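Local coordinates for protein aminopentol aminotransferase (PDB 6HBV) that deaminates the fumonisin derivative aminopentol (HFB1) to its 2-keto form, passing the amino group through pyridoxal 5'-phosphate preferentially to pyruvate, at residues F197-F202 / V232-R237; A191-P196 / L226-D231; G85-G90 / G286-S291; K258-G263 / A296-T301. One frame throughout, in Å; residues are numbered along the deposited sequence.

Contact 1: residues F197-F202 / V232-R237. With PLP (pyridoxal-5'-phosphate), chain C; PMP (4'-deoxy-4'-aminopyridoxal-5'-phosphate), chain D.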
# COMPACT_ATOMS: atom_id res chain seq x y z
N PHE A 197 14.67 17.23 -6.56
CA PHE A 197 16.05 17.20 -7.06
C PHE A 197 16.26 15.84 -7.71
O PHE A 197 15.39 14.96 -7.63
CB PHE A 197 17.08 17.55 -5.98
CG PHE A 197 17.16 16.69 -4.74
CD1 PHE A 197 16.32 16.92 -3.65
CD2 PHE A 197 18.08 15.65 -4.64
CE1 PHE A 197 16.40 16.13 -2.50
CE2 PHE A 197 18.16 14.87 -3.50
CZ PHE A 197 17.32 15.11 -2.43
N ARG A 198 17.43 15.68 -8.34
CA ARG A 198 17.80 14.42 -8.97
C ARG A 198 18.34 13.50 -7.87
O ARG A 198 19.41 13.76 -7.26
CB ARG A 198 18.81 14.62 -10.10
CG ARG A 198 19.18 13.33 -10.82
CD ARG A 198 18.06 12.82 -11.68
NE ARG A 198 18.46 11.67 -12.47
CZ ARG A 198 17.69 11.11 -13.38
NH1 ARG A 198 16.43 11.46 -13.47
NH2 ARG A 198 18.21 10.20 -14.18
N HIS A 199 17.59 12.44 -7.61
CA HIS A 199 17.87 11.49 -6.53
C HIS A 199 17.67 10.05 -7.02
O HIS A 199 16.61 9.42 -6.77
CB HIS A 199 17.18 11.89 -5.22
CG HIS A 199 15.69 12.11 -5.20
ND1 HIS A 199 14.78 11.24 -5.80
CD2 HIS A 199 14.95 13.08 -4.64
CE1 HIS A 199 13.56 11.71 -5.60
NE2 HIS A 199 13.62 12.84 -4.89
N GLU A 200 18.69 9.51 -7.71
CA GLU A 200 18.57 8.19 -8.31
C GLU A 200 19.79 7.33 -8.04
O GLU A 200 20.87 7.84 -7.76
CB GLU A 200 18.31 8.32 -9.82
CG GLU A 200 17.08 9.16 -10.13
CD GLU A 200 15.78 8.57 -9.64
OE1 GLU A 200 14.78 9.33 -9.50
OE2 GLU A 200 15.77 7.39 -9.41
N VAL A 201 19.61 6.01 -8.14
CA VAL A 201 20.69 5.07 -7.88
C VAL A 201 21.77 5.18 -8.96
O VAL A 201 21.50 5.49 -10.12
CB VAL A 201 20.22 3.62 -7.74
CG1 VAL A 201 19.28 3.51 -6.55
CG2 VAL A 201 19.58 3.10 -9.03
N PHE A 202 23.00 4.91 -8.50
CA PHE A 202 24.21 4.78 -9.35
C PHE A 202 24.51 6.08 -10.10
O PHE A 202 25.20 6.07 -11.10
CB PHE A 202 24.08 3.60 -10.31
CG PHE A 202 24.14 2.26 -9.64
CD1 PHE A 202 25.35 1.78 -9.18
CD2 PHE A 202 23.00 1.49 -9.47
CE1 PHE A 202 25.42 0.54 -8.56
CE2 PHE A 202 23.07 0.26 -8.85
CZ PHE A 202 24.28 -0.21 -8.39
N VAL A 232 7.85 12.23 -2.38
CA VAL A 232 7.81 11.04 -1.53
C VAL A 232 9.15 10.83 -0.82
O VAL A 232 9.18 10.44 0.37
CB VAL A 232 7.35 9.80 -2.31
CG1 VAL A 232 7.55 8.53 -1.52
CG2 VAL A 232 5.89 9.89 -2.72
N ARG A 233 10.26 11.09 -1.52
CA ARG A 233 11.56 10.85 -0.97
C ARG A 233 12.12 12.03 -0.17
O ARG A 233 12.69 11.84 0.93
CB ARG A 233 12.55 10.44 -2.05
CG ARG A 233 13.71 9.63 -1.49
CD ARG A 233 14.78 9.33 -2.54
NE ARG A 233 14.26 8.45 -3.58
CZ ARG A 233 14.98 7.75 -4.42
NH1 ARG A 233 16.30 7.66 -4.25
NH2 ARG A 233 14.38 7.15 -5.45
N ALA A 234 11.97 13.24 -0.73
CA ALA A 234 12.62 14.46 -0.17
C ALA A 234 11.73 15.21 0.82
O ALA A 234 12.23 16.03 1.58
CB ALA A 234 12.99 15.38 -1.30
N GLY A 235 10.41 14.91 0.81
CA GLY A 235 9.47 15.61 1.62
C GLY A 235 9.89 15.64 3.08
O GLY A 235 10.22 14.63 3.67
N PHE A 236 9.87 16.85 3.63
CA PHE A 236 10.17 17.16 5.01
C PHE A 236 11.67 17.05 5.34
O PHE A 236 12.03 17.28 6.53
CB PHE A 236 9.23 16.38 5.95
CG PHE A 236 7.79 16.78 5.78
CD1 PHE A 236 7.39 18.11 5.84
CD2 PHE A 236 6.81 15.81 5.57
CE1 PHE A 236 6.07 18.46 5.68
CE2 PHE A 236 5.49 16.18 5.42
CZ PHE A 236 5.11 17.50 5.48
N ARG A 237 12.56 16.72 4.39
CA ARG A 237 13.99 16.87 4.67
C ARG A 237 14.58 18.06 3.87
O ARG A 237 15.70 18.46 4.11
CB ARG A 237 14.78 15.60 4.37
CG ARG A 237 14.70 14.57 5.48
CD ARG A 237 15.57 13.37 5.12
NE ARG A 237 15.52 12.36 6.15
CZ ARG A 237 14.65 11.35 6.19
NH1 ARG A 237 13.69 11.26 5.29
NH2 ARG A 237 14.78 10.43 7.14
N1 PLP C . 8.43 8.34 -5.73
C2 PLP C . 9.58 8.68 -5.14
C2A PLP C . 10.32 9.90 -5.62
C3 PLP C . 10.13 7.87 -4.04
O3 PLP C . 11.28 8.17 -3.41
C4 PLP C . 9.38 6.68 -3.60
C4A PLP C . 9.90 5.85 -2.48
C5 PLP C . 8.12 6.42 -4.32
C6 PLP C . 7.71 7.26 -5.36
C5A PLP C . 7.22 5.24 -4.00
O4P PLP C . 6.85 5.18 -2.62
P PLP C . 6.52 3.66 -2.16
O1P PLP C . 7.81 2.95 -2.11
O2P PLP C . 5.55 3.11 -3.21
O3P PLP C . 5.93 3.73 -0.77
N1 PMP D . 8.44 8.43 -5.45
C2 PMP D . 9.70 8.54 -4.99
C2A PMP D . 10.47 9.81 -5.22
C3 PMP D . 10.32 7.43 -4.26
O3 PMP D . 11.57 7.50 -3.78
C4 PMP D . 9.53 6.20 -4.05
C4A PMP D . 10.10 5.02 -3.31
N4A PMP D . 11.55 4.93 -3.42
C5 PMP D . 8.16 6.18 -4.60
C6 PMP D . 7.68 7.31 -5.28
C5A PMP D . 7.28 4.95 -4.43
O4P PMP D . 6.92 4.79 -3.05
P PMP D . 6.60 3.33 -2.48
O1P PMP D . 6.33 3.62 -1.03
O2P PMP D . 5.43 2.73 -3.28
O3P PMP D . 7.82 2.53 -2.66
O HOH W 1 11.15 13.13 -3.61
O HOH W 2 16.24 5.49 -6.65

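Contact 2: residues A191-P196 / L226-D231. With PLP (pyridoxal-5'-phosphate), chain C; PMP (4'-deoxy-4'-aminopyridoxal-5'-phosphate), chain D.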
# COMPACT_ATOMS: atom_id res chain seq x y z
N ALA A 191 0.11 15.97 -17.63
CA ALA A 191 0.91 16.31 -16.46
C ALA A 191 2.40 16.23 -16.74
O ALA A 191 2.85 15.47 -17.61
CB ALA A 191 0.58 15.39 -15.30
N VAL A 192 3.15 17.04 -15.98
CA VAL A 192 4.60 16.91 -15.78
C VAL A 192 4.84 16.40 -14.34
O VAL A 192 4.42 17.04 -13.38
CB VAL A 192 5.31 18.26 -15.93
CG1 VAL A 192 6.80 18.14 -15.64
CG2 VAL A 192 5.10 18.85 -17.33
N PHE A 193 5.53 15.27 -14.22
CA PHE A 193 6.06 14.79 -12.93
C PHE A 193 7.52 15.20 -12.81
O PHE A 193 8.29 15.03 -13.77
CB PHE A 193 6.02 13.27 -12.85
CG PHE A 193 4.66 12.72 -12.50
CD1 PHE A 193 3.60 12.86 -13.36
CD2 PHE A 193 4.46 12.06 -11.29
CE1 PHE A 193 2.36 12.35 -13.03
CE2 PHE A 193 3.20 11.56 -10.97
CZ PHE A 193 2.16 11.70 -11.83
N ALA A 194 7.90 15.72 -11.64
CA ALA A 194 9.28 16.04 -11.31
C ALA A 194 9.53 15.73 -9.84
O ALA A 194 8.74 16.15 -8.98
CB ALA A 194 9.59 17.49 -11.58
N THR A 195 10.61 15.00 -9.58
CA THR A 195 11.22 14.96 -8.25
C THR A 195 11.82 16.33 -7.99
O THR A 195 12.28 17.02 -8.92
CB THR A 195 12.17 13.77 -8.08
OG1 THR A 195 13.31 13.95 -8.92
CG2 THR A 195 11.45 12.48 -8.38
N PRO A 196 11.86 16.79 -6.73
CA PRO A 196 12.36 18.13 -6.45
C PRO A 196 13.88 18.32 -6.60
O PRO A 196 14.30 19.47 -6.76
CB PRO A 196 11.90 18.39 -5.02
CG PRO A 196 11.79 17.01 -4.40
CD PRO A 196 11.42 16.06 -5.51
N LEU A 226 -1.16 19.59 -15.47
CA LEU A 226 -0.85 19.71 -14.06
C LEU A 226 0.63 19.44 -13.79
O LEU A 226 1.20 18.44 -14.29
CB LEU A 226 -1.66 18.72 -13.22
CG LEU A 226 -3.17 18.84 -13.35
CD1 LEU A 226 -3.88 17.93 -12.35
CD2 LEU A 226 -3.63 20.27 -13.22
N LEU A 227 1.21 20.34 -13.00
CA LEU A 227 2.54 20.15 -12.43
C LEU A 227 2.46 19.30 -11.15
O LEU A 227 1.78 19.69 -10.19
CB LEU A 227 3.18 21.49 -12.09
CG LEU A 227 4.62 21.41 -11.58
CD1 LEU A 227 5.53 20.63 -12.52
CD2 LEU A 227 5.18 22.80 -11.37
N VAL A 228 3.15 18.17 -11.17
CA VAL A 228 3.18 17.22 -10.05
C VAL A 228 4.60 17.13 -9.51
O VAL A 228 5.50 16.67 -10.23
CB VAL A 228 2.67 15.84 -10.49
CG1 VAL A 228 2.52 14.91 -9.30
CG2 VAL A 228 1.36 15.93 -11.29
N VAL A 229 4.79 17.56 -8.25
CA VAL A 229 6.06 17.36 -7.59
C VAL A 229 5.95 16.07 -6.77
O VAL A 229 5.08 15.91 -5.91
CB VAL A 229 6.48 18.55 -6.73
CG1 VAL A 229 7.62 18.20 -5.78
CG2 VAL A 229 6.88 19.73 -7.59
N ASP A 230 6.86 15.14 -7.05
CA ASP A 230 6.91 13.88 -6.32
C ASP A 230 7.88 14.06 -5.15
O ASP A 230 9.09 13.92 -5.33
CB ASP A 230 7.31 12.73 -7.22
CG ASP A 230 7.40 11.40 -6.50
OD1 ASP A 230 7.20 11.40 -5.25
OD2 ASP A 230 7.67 10.41 -7.19
N ASP A 231 7.32 14.37 -3.98
CA ASP A 231 8.04 14.66 -2.77
C ASP A 231 8.07 13.43 -1.84
O ASP A 231 8.30 13.60 -0.63
CB ASP A 231 7.46 15.88 -2.05
CG ASP A 231 8.45 17.02 -1.90
OD1 ASP A 231 9.68 16.74 -1.73
OD2 ASP A 231 7.99 18.19 -1.94
N1 PLP C . 8.43 8.34 -5.73
C2 PLP C . 9.58 8.68 -5.14
C2A PLP C . 10.32 9.90 -5.62
C3 PLP C . 10.13 7.87 -4.04
O3 PLP C . 11.28 8.17 -3.41
C4 PLP C . 9.38 6.68 -3.60
C4A PLP C . 9.90 5.85 -2.48
C5 PLP C . 8.12 6.42 -4.32
C6 PLP C . 7.71 7.26 -5.36
C5A PLP C . 7.22 5.24 -4.00
O4P PLP C . 6.85 5.18 -2.62
P PLP C . 6.52 3.66 -2.16
O1P PLP C . 7.81 2.95 -2.11
O2P PLP C . 5.55 3.11 -3.21
O3P PLP C . 5.93 3.73 -0.77
N1 PMP D . 8.44 8.43 -5.45
C2 PMP D . 9.70 8.54 -4.99
C2A PMP D . 10.47 9.81 -5.22
C3 PMP D . 10.32 7.43 -4.26
O3 PMP D . 11.57 7.50 -3.78
C4 PMP D . 9.53 6.20 -4.05
C4A PMP D . 10.10 5.02 -3.31
N4A PMP D . 11.55 4.93 -3.42
C5 PMP D . 8.16 6.18 -4.60
C6 PMP D . 7.68 7.31 -5.28
C5A PMP D . 7.28 4.95 -4.43
O4P PMP D . 6.92 4.79 -3.05
P PMP D . 6.60 3.33 -2.48
O1P PMP D . 6.33 3.62 -1.03
O2P PMP D . 5.43 2.73 -3.28
O3P PMP D . 7.82 2.53 -2.66

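Contact 3: residues G85-G90 / G286-S291. With PLP (pyridoxal-5'-phosphate), chain F; PMP (4'-deoxy-4'-aminopyridoxal-5'-phosphate), chain G.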
# COMPACT_ATOMS: atom_id res chain seq x y z
N GLY A 85 -9.32 2.81 17.92
CA GLY A 85 -9.58 1.92 16.79
C GLY A 85 -8.62 2.24 15.66
O GLY A 85 -8.03 3.35 15.63
N ASP A 86 -8.46 1.29 14.75
CA ASP A 86 -7.50 1.45 13.65
C ASP A 86 -8.24 1.28 12.31
O ASP A 86 -8.69 2.25 11.72
CB ASP A 86 -6.31 0.50 13.83
CG ASP A 86 -5.23 0.71 12.79
OD1 ASP A 86 -5.22 1.80 12.18
OD2 ASP A 86 -4.42 -0.21 12.62
N THR A 87 -8.37 0.04 11.85
CA THR A 87 -9.04 -0.27 10.57
C THR A 87 -10.51 -0.61 10.84
O THR A 87 -10.81 -1.71 11.29
CB THR A 87 -8.32 -1.42 9.88
OG1 THR A 87 -6.95 -1.06 9.72
CG2 THR A 87 -8.89 -1.72 8.52
N MET A 88 -11.38 0.35 10.57
CA MET A 88 -12.80 0.26 10.98
C MET A 88 -13.69 0.39 9.73
O MET A 88 -13.17 0.61 8.59
CB MET A 88 -13.10 1.38 11.98
CG MET A 88 -12.16 1.38 13.17
SD MET A 88 -12.65 2.66 14.38
CE MET A 88 -11.96 4.11 13.59
N THR A 89 -15.01 0.24 9.92
CA THR A 89 -15.98 0.25 8.82
C THR A 89 -15.98 1.60 8.09
O THR A 89 -16.32 1.69 6.90
CB THR A 89 -17.35 -0.17 9.38
OG1 THR A 89 -17.13 -1.55 9.68
CG2 THR A 89 -18.48 0.09 8.42
N GLY A 90 -15.59 2.66 8.82
CA GLY A 90 -15.29 3.94 8.21
C GLY A 90 -14.03 4.53 8.81
O GLY A 90 -13.48 4.04 9.77
N GLY A 286 -8.31 1.73 -1.12
CA GLY A 286 -7.76 0.48 -0.68
C GLY A 286 -8.23 0.15 0.73
O GLY A 286 -8.51 1.05 1.51
N SER A 287 -8.28 -1.16 1.00
CA SER A 287 -8.73 -1.72 2.29
C SER A 287 -8.19 -0.96 3.49
O SER A 287 -8.90 -0.81 4.47
CB SER A 287 -8.24 -3.14 2.42
OG SER A 287 -8.67 -3.89 1.31
N PHE A 288 -6.93 -0.51 3.39
CA PHE A 288 -6.18 -0.03 4.52
C PHE A 288 -6.02 1.49 4.50
O PHE A 288 -5.38 2.06 5.38
CB PHE A 288 -4.81 -0.72 4.58
CG PHE A 288 -4.86 -2.21 4.79
CD1 PHE A 288 -5.54 -2.74 5.88
CD2 PHE A 288 -4.25 -3.08 3.91
CE1 PHE A 288 -5.59 -4.13 6.07
CE2 PHE A 288 -4.30 -4.46 4.10
CZ PHE A 288 -4.97 -4.98 5.19
N TRP A 289 -6.59 2.15 3.49
CA TRP A 289 -6.31 3.60 3.27
C TRP A 289 -7.00 4.50 4.31
O TRP A 289 -6.65 5.68 4.40
CB TRP A 289 -6.73 4.01 1.86
CG TRP A 289 -5.92 3.45 0.74
CD1 TRP A 289 -5.10 2.34 0.76
CD2 TRP A 289 -5.86 3.97 -0.60
NE1 TRP A 289 -4.53 2.16 -0.48
CE2 TRP A 289 -4.99 3.13 -1.33
CE3 TRP A 289 -6.46 5.05 -1.26
CZ2 TRP A 289 -4.69 3.34 -2.67
CZ3 TRP A 289 -6.17 5.26 -2.59
CH2 TRP A 289 -5.30 4.42 -3.28
N PHE A 290 -7.95 3.94 5.08
CA PHE A 290 -8.75 4.71 6.02
C PHE A 290 -8.37 4.38 7.46
O PHE A 290 -9.09 4.81 8.37
CB PHE A 290 -10.24 4.52 5.73
CG PHE A 290 -10.49 4.79 4.26
CD1 PHE A 290 -10.54 6.09 3.81
CD2 PHE A 290 -10.64 3.76 3.36
CE1 PHE A 290 -10.76 6.34 2.46
CE2 PHE A 290 -10.85 4.01 2.01
CZ PHE A 290 -10.91 5.30 1.57
N SER A 291 -7.26 3.63 7.64
CA SER A 291 -6.87 3.19 8.98
C SER A 291 -6.39 4.39 9.81
O SER A 291 -5.62 5.21 9.34
CB SER A 291 -5.83 2.11 8.94
OG SER A 291 -6.29 1.00 8.19
N1 PLP F . -9.48 -7.91 -4.73
C2 PLP F . -10.52 -8.25 -4.00
C2A PLP F . -11.35 -9.45 -4.37
C3 PLP F . -10.89 -7.49 -2.83
O3 PLP F . -11.98 -7.95 -2.16
C4 PLP F . -10.07 -6.31 -2.46
C4A PLP F . -10.36 -5.47 -1.29
C5 PLP F . -8.93 -6.04 -3.38
C6 PLP F . -8.71 -6.85 -4.46
C5A PLP F . -7.97 -4.90 -3.20
O4P PLP F . -7.32 -4.91 -1.96
P PLP F . -6.92 -3.44 -1.48
O1P PLP F . -6.25 -3.66 -0.12
O2P PLP F . -6.04 -2.83 -2.57
O3P PLP F . -8.23 -2.71 -1.29
N1 PMP G . -9.14 -8.24 -4.72
C2 PMP G . -10.35 -8.35 -4.18
C2A PMP G . -11.17 -9.60 -4.40
C3 PMP G . -10.91 -7.28 -3.35
O3 PMP G . -12.15 -7.36 -2.77
C4 PMP G . -10.11 -6.09 -3.15
C4A PMP G . -10.64 -4.97 -2.32
N4A PMP G . -12.10 -4.98 -2.33
C5 PMP G . -8.78 -6.06 -3.80
C6 PMP G . -8.36 -7.15 -4.56
C5A PMP G . -7.88 -4.85 -3.64
O4P PMP G . -7.54 -4.68 -2.28
P PMP G . -7.08 -3.24 -1.74
O1P PMP G . -6.55 -3.60 -0.33
O2P PMP G . -6.04 -2.64 -2.70
O3P PMP G . -8.34 -2.46 -1.64
O HOH W 3 -10.94 2.93 9.32

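Contact 4: residues K258-G263 / A296-T301. With PLP (pyridoxal-5'-phosphate), chain C; PMP (4'-deoxy-4'-aminopyridoxal-5'-phosphate), chain D.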
# COMPACT_ATOMS: atom_id res chain seq x y z
N LYS A 258 6.65 7.96 2.83
CA LYS A 258 7.81 7.48 3.60
C LYS A 258 7.80 7.96 5.06
O LYS A 258 7.60 7.15 5.94
CB LYS A 258 9.12 7.79 2.85
CG LYS A 258 9.28 6.97 1.57
CD LYS A 258 10.58 7.19 0.82
CE LYS A 258 10.92 6.08 -0.15
NZ LYS A 258 10.64 6.40 -1.58
N CYS A 259 8.03 9.26 5.32
CA CYS A 259 8.47 9.71 6.65
C CYS A 259 7.44 10.56 7.39
O CYS A 259 7.72 10.94 8.54
CB CYS A 259 9.80 10.45 6.56
SG CYS A 259 9.67 12.16 5.96
N PHE A 260 6.29 10.88 6.80
CA PHE A 260 5.43 11.87 7.47
C PHE A 260 4.62 11.26 8.62
O PHE A 260 3.87 11.98 9.32
CB PHE A 260 4.61 12.70 6.49
CG PHE A 260 3.43 12.07 5.81
CD1 PHE A 260 2.26 11.83 6.50
CD2 PHE A 260 3.49 11.74 4.46
CE1 PHE A 260 1.17 11.26 5.85
CE2 PHE A 260 2.41 11.17 3.81
CZ PHE A 260 1.24 10.93 4.50
N ALA A 261 4.75 9.95 8.83
CA ALA A 261 4.31 9.33 10.11
C ALA A 261 5.46 8.55 10.78
O ALA A 261 5.23 7.62 11.54
CB ALA A 261 3.10 8.44 9.87
N ASN A 262 6.70 8.95 10.49
CA ASN A 262 7.93 8.46 11.09
C ASN A 262 8.04 6.92 11.04
O ASN A 262 8.58 6.32 11.93
CB ASN A 262 8.07 8.93 12.54
CG ASN A 262 9.50 8.88 13.00
OD1 ASN A 262 10.39 9.28 12.24
ND2 ASN A 262 9.72 8.38 14.21
N GLY A 263 7.52 6.27 9.99
CA GLY A 263 7.64 4.84 9.79
C GLY A 263 6.29 4.14 9.71
O GLY A 263 6.24 3.05 9.21
N ALA A 296 -2.98 8.94 13.15
CA ALA A 296 -2.62 9.50 14.46
C ALA A 296 -1.11 9.72 14.52
O ALA A 296 -0.63 10.75 15.06
CB ALA A 296 -3.08 8.58 15.57
N ALA A 297 -0.33 8.76 14.00
CA ALA A 297 1.11 8.94 13.99
C ALA A 297 1.49 10.13 13.09
O ALA A 297 2.39 10.93 13.43
CB ALA A 297 1.81 7.69 13.58
N ALA A 298 0.81 10.24 11.97
CA ALA A 298 1.06 11.34 11.02
C ALA A 298 0.73 12.69 11.67
O ALA A 298 1.52 13.64 11.51
CB ALA A 298 0.29 11.13 9.74
N ILE A 299 -0.40 12.78 12.40
CA ILE A 299 -0.76 14.05 13.03
C ILE A 299 0.36 14.49 13.99
O ILE A 299 0.73 15.64 14.02
CB ILE A 299 -2.13 13.98 13.73
CG1 ILE A 299 -3.26 13.95 12.70
CG2 ILE A 299 -2.36 15.09 14.73
CD1 ILE A 299 -4.61 13.50 13.27
N GLU A 300 0.90 13.57 14.78
CA GLU A 300 1.92 13.92 15.77
C GLU A 300 3.27 14.23 15.08
O GLU A 300 3.99 15.15 15.47
CB GLU A 300 2.07 12.82 16.81
CG GLU A 300 3.03 13.15 17.92
CD GLU A 300 2.58 14.25 18.86
OE1 GLU A 300 1.56 14.79 18.64
OE2 GLU A 300 3.30 14.53 19.82
N THR A 301 3.63 13.47 14.05
CA THR A 301 4.82 13.75 13.25
C THR A 301 4.70 15.15 12.65
O THR A 301 5.63 15.95 12.75
CB THR A 301 5.03 12.67 12.18
OG1 THR A 301 5.12 11.38 12.78
CG2 THR A 301 6.30 12.91 11.39
N1 PLP C . 8.43 8.34 -5.73
C2 PLP C . 9.58 8.68 -5.14
C2A PLP C . 10.32 9.90 -5.62
C3 PLP C . 10.13 7.87 -4.04
O3 PLP C . 11.28 8.17 -3.41
C4 PLP C . 9.38 6.68 -3.60
C4A PLP C . 9.90 5.85 -2.48
C5 PLP C . 8.12 6.42 -4.32
C6 PLP C . 7.71 7.26 -5.36
C5A PLP C . 7.22 5.24 -4.00
O4P PLP C . 6.85 5.18 -2.62
P PLP C . 6.52 3.66 -2.16
O1P PLP C . 7.81 2.95 -2.11
O2P PLP C . 5.55 3.11 -3.21
O3P PLP C . 5.93 3.73 -0.77
N1 PMP D . 8.44 8.43 -5.45
C2 PMP D . 9.70 8.54 -4.99
C2A PMP D . 10.47 9.81 -5.22
C3 PMP D . 10.32 7.43 -4.26
O3 PMP D . 11.57 7.50 -3.78
C4 PMP D . 9.53 6.20 -4.05
C4A PMP D . 10.10 5.02 -3.31
N4A PMP D . 11.55 4.93 -3.42
C5 PMP D . 8.16 6.18 -4.60
C6 PMP D . 7.68 7.31 -5.28
C5A PMP D . 7.28 4.95 -4.43
O4P PMP D . 6.92 4.79 -3.05
P PMP D . 6.60 3.33 -2.48
O1P PMP D . 6.33 3.62 -1.03
O2P PMP D . 5.43 2.73 -3.28
O3P PMP D . 7.82 2.53 -2.66

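Contact 1: residues F197-F202 / V232-R237
His199 and Arg233 form the heart of this buried contact, their side chains overlapping as they run in opposing directions with imidazole and guanidinium planes 24° apart. CD of Arg233 makes a CH-pi contact over one face of the His199 ring, 3.9 Å from its centroid, and Phe197 O lies over the other face. A bend at chi3 (-66°) turns the guanidinium back over the histidine backbone, where His199 O approaches one of its faces and is not hydrogen-bonded to it.

The polar contacts belong to the cofactor pocket of a class-III, fold-type I aminotransferase. Both modelled forms of the cofactor, the pyridoxal and the pyridoxamine, take a hydrogen bond from Arg233 NE on O3; to the pyridoxal O3 it is 3.0 Å long and fairly straight (168°). Asn377 holds NH1. One water accepts from NH2 and gives a weak bond to Glu200 OE2, which stays 4.2 Å from Arg233 NH2 as an opposite charge only; Tyr145 N holds OE1. A second water joins His199 NE2 to Ala234 N. A leucine in place of Arg233 would probably leave the cofactor O3 without this donor and Glu200 without its neighbouring positive charge.

Apolar contact is smaller: CE1 of Phe197 meets CB of Ala234 at 3.7 Å, while CD2 of His199 covers the centre of the phenyl ring.

Contact 2: residues A191-P196 / L226-D231
Val228 fits its two branches against Phe193, the two side chains running alongside each other from paired positions on parallel strands. CG1 of Val228 rests over one face of the phenyl ring, displaced toward the rim and 4.0 Å from the centroid in a CH-pi contact. Its other branch, CG2, packs against the methyl of Ala191, 4.1 Å from CB of that alanine. Phe193 CG stands beside the backbone N (chi1 -80°), which lays the ring alongside the valine.

On the opposite sheet face, CD1 of Leu227 leans across to CB of Val192 at 4.2 Å. Between the strands, the carbonyl O of Ala194 takes a CA-H...O contact from Val229 CA at 3.3 Å. Four backbone hydrogen bonds knit the strands, from Val192 N to Leu226 O at one end to Asp230 N to Ala194 O at the other, the latter 2.9 Å long.

Beyond strand 189-194, Pro196 fits its ring against segment 226-231: CD reaches Asp230 O at 3.2 Å and CG meets Asp231 OD1. Asp230 points OD2 at the pyridine nitrogen, 2.6 Å from N1 of the pyridoxal form, as the aspartate of fold-type I enzymes does; His146 also bonds OD2.

The pair lies inside the large seven-stranded sheet, between strands 137-141 and 253-256, with helix 118-133 over the Phe193 face and helix 210-223 over Leu227.

Contact 3: residues G85-G90 / G286-S291
Thr87 and Ser291 join two loops at the dimer interface of this class-III aminotransferase, where segment 286-291 reaches the cofactor held by the second subunit. Two overlapping type I turns, Gly286 to Trp289 and Phe288 to Ser291, fold that segment tightly.

The hydroxyls supply the direct polar link: Thr87 OG1 and Ser291 OG are 2.6 Å apart, and Thr87 OG1 is also hydrogen-bonded to Gly263 O of the second subunit. In Thr87, OG1 stands beside the backbone N (chi1 -56°), leaving CG2 to face segment 286-291. Asp86 comes alongside, its OD1 3.3 Å from CB of Ser291, while the same oxygen accepts from Val293 N at the start of helix 292-307. Ser291 CA adds a CH...O contact to Asp86 O.

Water carries a second link. One molecule accepts from Met88 N and lies within hydrogen-bonding distance of both Gly90 O and Phe290 O, each 2.8 Å away, so it can bridge the two loops through their backbones.

Apolar contact is slight. The methyl CG2 of Thr87 comes to the edge of the Phe288 ring, near its plane, at 4.4 Å from CD1. One face of that ring is covered by CB of Ser287.

Ser287 contributes to phosphate binding through both its backbone and its hydroxyl; Gly118 and Ser119 of the second subunit are further partners of the cofactor. The backbone N of Ser287 donates to O3P of the pyridoxal form at 2.8 Å, and Ser287 OG lies 2.7 Å from O1P of the pyridoxamine form.

Contact 4: residues K258-G263 / A296-T301
The loop that carries the cofactor lysine packs here, through Phe260 and Ala261, on helix 292-307. Ala261 and Ala298 come within 3.9 Å of each other at CA, a spacing consistent with two single-methyl side chains. CB of Ala261 sits over the helix backbone, 3.6 Å from Ala298 N, and touches CB of both Ala297 and Ala298. The methyl of Ala298 in turn meets the edge of the Phe260 ring, near its plane and 3.9 Å from CD1. With chi1 at 74°, Phe260 turns its ring back between its own N and C, which places that edge beside the alanine; Phe102 of helix 94-105 meets the ring edge-to-face.

A type I turn from Cys259 to Asn262 gives the loop its shape, closed by Asn262 N bonding to Cys259 O. Immediately before it, Lys258 runs away from the helix to the active site, where NZ, in one of two conformers, is linked covalently to C4A of the pyridoxal form, the internal aldimine of this enzyme family; a pyridoxamine form is modelled in the same site. In the aldimine NZ also donates to O3, 2.6 Å away.

Thr301 meets the turn with its whole side chain. CB and CG2 press on Phe260 O, CB at 3.2 Å; this buried carbonyl has no hydrogen-bonding partner, though Ala298 CA offers it a CH...O contact. OG1 turns back to the helix, donating to Ala297 O from above its carbonyl plane at 2.8 Å, while lying alongside CA of Ala261. Substituting glycine for Thr301 would probably open a gap beneath the turn and leave Phe260 O without its methyl cover.

Contacts 1, 2 and 4 gather round one cofactor, whereas contact 3 serves the cofactor of the second subunit. Contact 2 lies in the seven-stranded sheet. Both of its segments continue directly into those of contact 1, whose centre is about 12 Å away, and the two touch where Ala234 packs on Pro196. Contact 4 follows later in the chain, on the loop beyond neighbouring strand 253-256, and meets contact 1 through Phe236 and Phe260. Contact 3 joins residues from well before and after contacts 1 and 2, and alternates with contact 4 along the sequence; their centres are about 16 Å apart. Segment 286-291 leads into helix 292-307, tying the dimer interface to the lysine loop.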